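Local structure of poly(ADP-ribose) glycohydrolase (Thermomonospora curvata, 3SIG) at residues 96-101 with 134-139. The protein hydrolyses poly(ADP-ribose) chains at their ribose-ribose glycosidic bonds, releasing ADP-ribose, the product bound in this structure. Residues are numbered along the deposited sequence; the frame is centred on the assembly and turned at random.
Sequences SAEHPG and FHHRQR. With AR6 ([(2R,3S,4R,5R)-5-(6-aminopurin-9-yl)-3,4-dihydroxy-oxolan-2-yl]methyl [hydroxy-[[(2R,3S,4R,5S)-3,4,5-trihydroxyoxolan-2-yl]methoxy]phosphoryl] hydrogen phosphate), chain B.
The imidazole of H135 lies against A97 in two ways. The A97 methyl sits over one ring face, CB 3.9 Å from the centroid, a CH-pi contact. From the same ring ND1 donates a weak hydrogen bond to A97 O, 3.0 Å long but bent to 130°, while NE2 is hydrogen-bonded to S144 OG, so both ring nitrogens are engaged. H135 CB points toward the loop, and CG beside the backbone N (chi1 -65°) sets ND1 facing A97 O and one face against the methyl. One helix residue on, H136 turns its edge toward the face of H99 in an offset edge-to-face pair, centroids 5.6 Å apart and planes at 78°; H99 NE2 comes 4.1 Å from H136 NE2, near the H136 ring plane. E98 CG lies over one face of H136, displaced toward its rim, and H136 ND1 bonds Y132 O. Behind this front, S96 OG accepts from both E98 N and H99 N (3.0 Å each), and S96 CB approaches ribose O2D of ADP-ribose at 3.4 Å. Replacing S96 with alanine would probably leave the two amides without their shared acceptor and let the E98-H99 turn shift against the helix. The double acceptance defines an ST turn and ST motif, here in a ligand-pocket loop following strand 90-94 of the macrodomain-like fold.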
loop_
_atom_site.group_PDB
_atom_site.type_symbol
_atom_site.label_atom_id
_atom_site.label_comp_id
_atom_site.label_asym_id
_atom_site.label_seq_id
_atom_site.Cartn_x
_atom_site.Cartn_y
_atom_site.Cartn_z
ATOM N N SER A 96 -3.075 -1.503 8.123
ATOM C CA SER A 96 -3.755 -1.596 9.400
ATOM C C SER A 96 -4.701 -0.413 9.515
ATOM O O SER A 96 -4.372 0.731 9.211
ATOM C CB SER A 96 -2.745 -1.513 10.522
ATOM O OG SER A 96 -3.425 -1.412 11.785
ATOM N N ALA A 97 -5.898 -0.662 10.027
ATOM C CA ALA A 97 -6.831 0.411 10.347
ATOM C C ALA A 97 -6.486 1.132 11.643
ATOM O O ALA A 97 -7.001 2.223 11.899
ATOM C CB ALA A 97 -8.236 -0.168 10.450
ATOM N N GLU A 98 -5.634 0.509 12.452
ATOM C CA GLU A 98 -5.451 0.892 13.865
ATOM C C GLU A 98 -4.060 1.415 14.211
ATOM O O GLU A 98 -3.927 2.166 15.169
ATOM C CB GLU A 98 -5.710 -0.317 14.750
ATOM C CG GLU A 98 -7.123 -0.856 14.636
ATOM C CD GLU A 98 -7.389 -2.095 15.498
ATOM O OE1 GLU A 98 -6.447 -2.877 15.772
ATOM O OE2 GLU A 98 -8.558 -2.283 15.883
ATOM N N HIS A 99 -3.016 1.015 13.486
ATOM C CA HIS A 99 -1.650 1.409 13.812
ATOM C C HIS A 99 -0.872 1.775 12.568
ATOM O O HIS A 99 -0.782 0.981 11.642
ATOM C CB HIS A 99 -0.912 0.283 14.541
ATOM C CG HIS A 99 -1.602 -0.158 15.793
ATOM N ND1 HIS A 99 -2.338 -1.322 15.867
ATOM C CD2 HIS A 99 -1.724 0.442 16.998
ATOM C CE1 HIS A 99 -2.853 -1.439 17.078
ATOM N NE2 HIS A 99 -2.502 -0.378 17.781
ATOM N N PRO A 100 -0.281 2.973 12.556
ATOM C CA PRO A 100 0.470 3.407 11.364
ATOM C C PRO A 100 1.743 2.589 11.187
ATOM O O PRO A 100 2.575 2.551 12.106
ATOM C CB PRO A 100 0.773 4.889 11.672
ATOM C CG PRO A 100 0.746 4.974 13.193
ATOM C CD PRO A 100 -0.329 4.025 13.593
ATOM N N GLY A 101 1.910 1.934 10.051
ATOM C CA GLY A 101 3.034 1.014 9.869
ATOM C C GLY A 101 2.792 -0.344 10.530
ATOM O O GLY A 101 3.711 -1.184 10.603
ATOM N N PHE A 134 -10.473 7.235 14.319
ATOM C CA PHE A 134 -11.774 6.853 13.789
ATOM C C PHE A 134 -11.980 5.356 13.907
ATOM O O PHE A 134 -13.022 4.890 14.353
ATOM C CB PHE A 134 -11.930 7.274 12.328
ATOM C CG PHE A 134 -13.251 6.873 11.752
ATOM C CD1 PHE A 134 -13.401 5.633 11.161
ATOM C CD2 PHE A 134 -14.367 7.692 11.871
ATOM C CE1 PHE A 134 -14.627 5.237 10.664
ATOM C CE2 PHE A 134 -15.587 7.291 11.369
ATOM C CZ PHE A 134 -15.705 6.062 10.767
ATOM N N HIS A 135 -11.011 4.575 13.464
ATOM C CA HIS A 135 -11.185 3.129 13.494
ATOM C C HIS A 135 -11.173 2.554 14.900
ATOM O O HIS A 135 -11.944 1.641 15.211
ATOM C CB HIS A 135 -10.175 2.419 12.589
ATOM C CG HIS A 135 -10.373 2.740 11.143
ATOM N ND1 HIS A 135 -9.381 3.279 10.350
ATOM C CD2 HIS A 135 -11.468 2.650 10.361
ATOM C CE1 HIS A 135 -9.866 3.506 9.141
ATOM N NE2 HIS A 135 -11.132 3.137 9.126
ATOM N N HIS A 136 -10.357 3.120 15.785
ATOM C CA HIS A 136 -10.341 2.650 17.152
ATOM C C HIS A 136 -11.691 2.823 17.802
ATOM O O HIS A 136 -12.141 1.948 18.555
ATOM C CB HIS A 136 -9.290 3.388 17.965
ATOM C CG HIS A 136 -7.951 2.745 17.882
ATOM N ND1 HIS A 136 -7.006 3.100 16.944
ATOM C CD2 HIS A 136 -7.425 1.705 18.574
ATOM C CE1 HIS A 136 -5.937 2.344 17.095
ATOM N NE2 HIS A 136 -6.163 1.488 18.077
ATOM N N ARG A 137 -12.346 3.949 17.535
ATOM C CA ARG A 137 -13.643 4.224 18.143
ATOM C C ARG A 137 -14.762 3.466 17.456
ATOM O O ARG A 137 -15.765 3.155 18.069
ATOM C CB ARG A 137 -13.933 5.728 18.102
ATOM C CG ARG A 137 -12.957 6.540 18.952
ATOM C CD ARG A 137 -12.728 7.963 18.427
ATOM N NE ARG A 137 -13.831 8.870 18.742
ATOM C CZ ARG A 137 -13.768 10.198 18.657
ATOM N NH1 ARG A 137 -12.644 10.793 18.269
ATOM N NH2 ARG A 137 -14.825 10.938 18.968
ATOM N N GLN A 138 -14.601 3.180 16.171
ATOM C CA GLN A 138 -15.620 2.492 15.384
ATOM C C GLN A 138 -15.769 1.041 15.824
ATOM O O GLN A 138 -16.906 0.519 15.900
ATOM C CB GLN A 138 -15.217 2.519 13.903
ATOM C CG GLN A 138 -16.164 1.707 12.990
ATOM C CD GLN A 138 -15.656 1.581 11.565
ATOM O OE1 GLN A 138 -16.427 1.738 10.608
ATOM N NE2 GLN A 138 -14.377 1.298 11.417
ATOM N N ARG A 139 -14.638 0.391 16.085
ATOM C CA ARG A 139 -14.604 -0.996 16.521
ATOM C C ARG A 139 -15.462 -1.899 15.642
ATOM O O ARG A 139 -16.313 -2.635 16.129
ATOM C CB ARG A 139 -15.063 -1.104 17.996
ATOM C CG ARG A 139 -14.005 -0.641 19.015
ATOM C CD ARG A 139 -14.551 -0.614 20.458
ATOM N NE ARG A 139 -15.069 -1.917 20.855
ATOM C CZ ARG A 139 -14.383 -2.839 21.528
ATOM N NH1 ARG A 139 -13.132 -2.603 21.917
ATOM N NH2 ARG A 139 -14.959 -4.003 21.822
HETATM N N1 AR6 B . 4.764 -7.436 -1.476
HETATM C C2 AR6 B . 3.781 -7.970 -2.194
HETATM N N3 AR6 B . 2.885 -8.899 -1.755
HETATM C C4 AR6 B . 3.059 -9.244 -0.458
HETATM C C5 AR6 B . 4.103 -8.691 0.364
HETATM C C6 AR6 B . 4.926 -7.768 -0.226
HETATM N N6 AR6 B . 5.972 -7.210 0.510
HETATM N N7 AR6 B . 3.939 -9.287 1.665
HETATM C C8 AR6 B . 2.950 -10.111 1.574
HETATM N N9 AR6 B . 2.365 -10.155 0.343
HETATM P PA AR6 B . -0.747 -8.760 4.072
HETATM P PB AR6 B . -3.523 -7.830 4.625
HETATM C "C1'" AR6 B . 1.225 -10.904 -0.179
HETATM O O1A AR6 B . -1.032 -9.988 4.861
HETATM O O1B AR6 B . -4.222 -6.659 3.962
HETATM C C1D AR6 B . -0.322 -5.934 8.485
HETATM O O1D AR6 B . 0.088 -6.269 9.781
HETATM C "C2'" AR6 B . 0.961 -12.207 0.545
HETATM O "O2'" AR6 B . 0.484 -13.165 -0.358
HETATM O O2A AR6 B . 0.435 -7.918 4.475
HETATM O O2B AR6 B . -4.130 -9.186 4.489
HETATM C C2D AR6 B . -1.039 -4.644 8.562
HETATM O O2D AR6 B . -0.436 -3.626 9.282
HETATM C "C3'" AR6 B . -0.114 -11.823 1.495
HETATM O "O3'" AR6 B . -0.954 -12.885 1.810
HETATM O O3A AR6 B . -2.059 -7.865 3.992
HETATM C C3D AR6 B . -2.451 -5.005 8.740
HETATM O O3D AR6 B . -2.609 -5.090 10.132
HETATM C "C4'" AR6 B . -0.869 -10.728 0.798
HETATM O "O4'" AR6 B . 0.030 -10.167 -0.133
HETATM C C4D AR6 B . -2.540 -6.323 8.056
HETATM O O4D AR6 B . -1.244 -6.902 8.028
HETATM C "C5'" AR6 B . -1.455 -9.648 1.698
HETATM O "O5'" AR6 B . -0.447 -9.085 2.523
HETATM C C5D AR6 B . -3.114 -6.244 6.642
HETATM O O5D AR6 B . -3.290 -7.564 6.164
#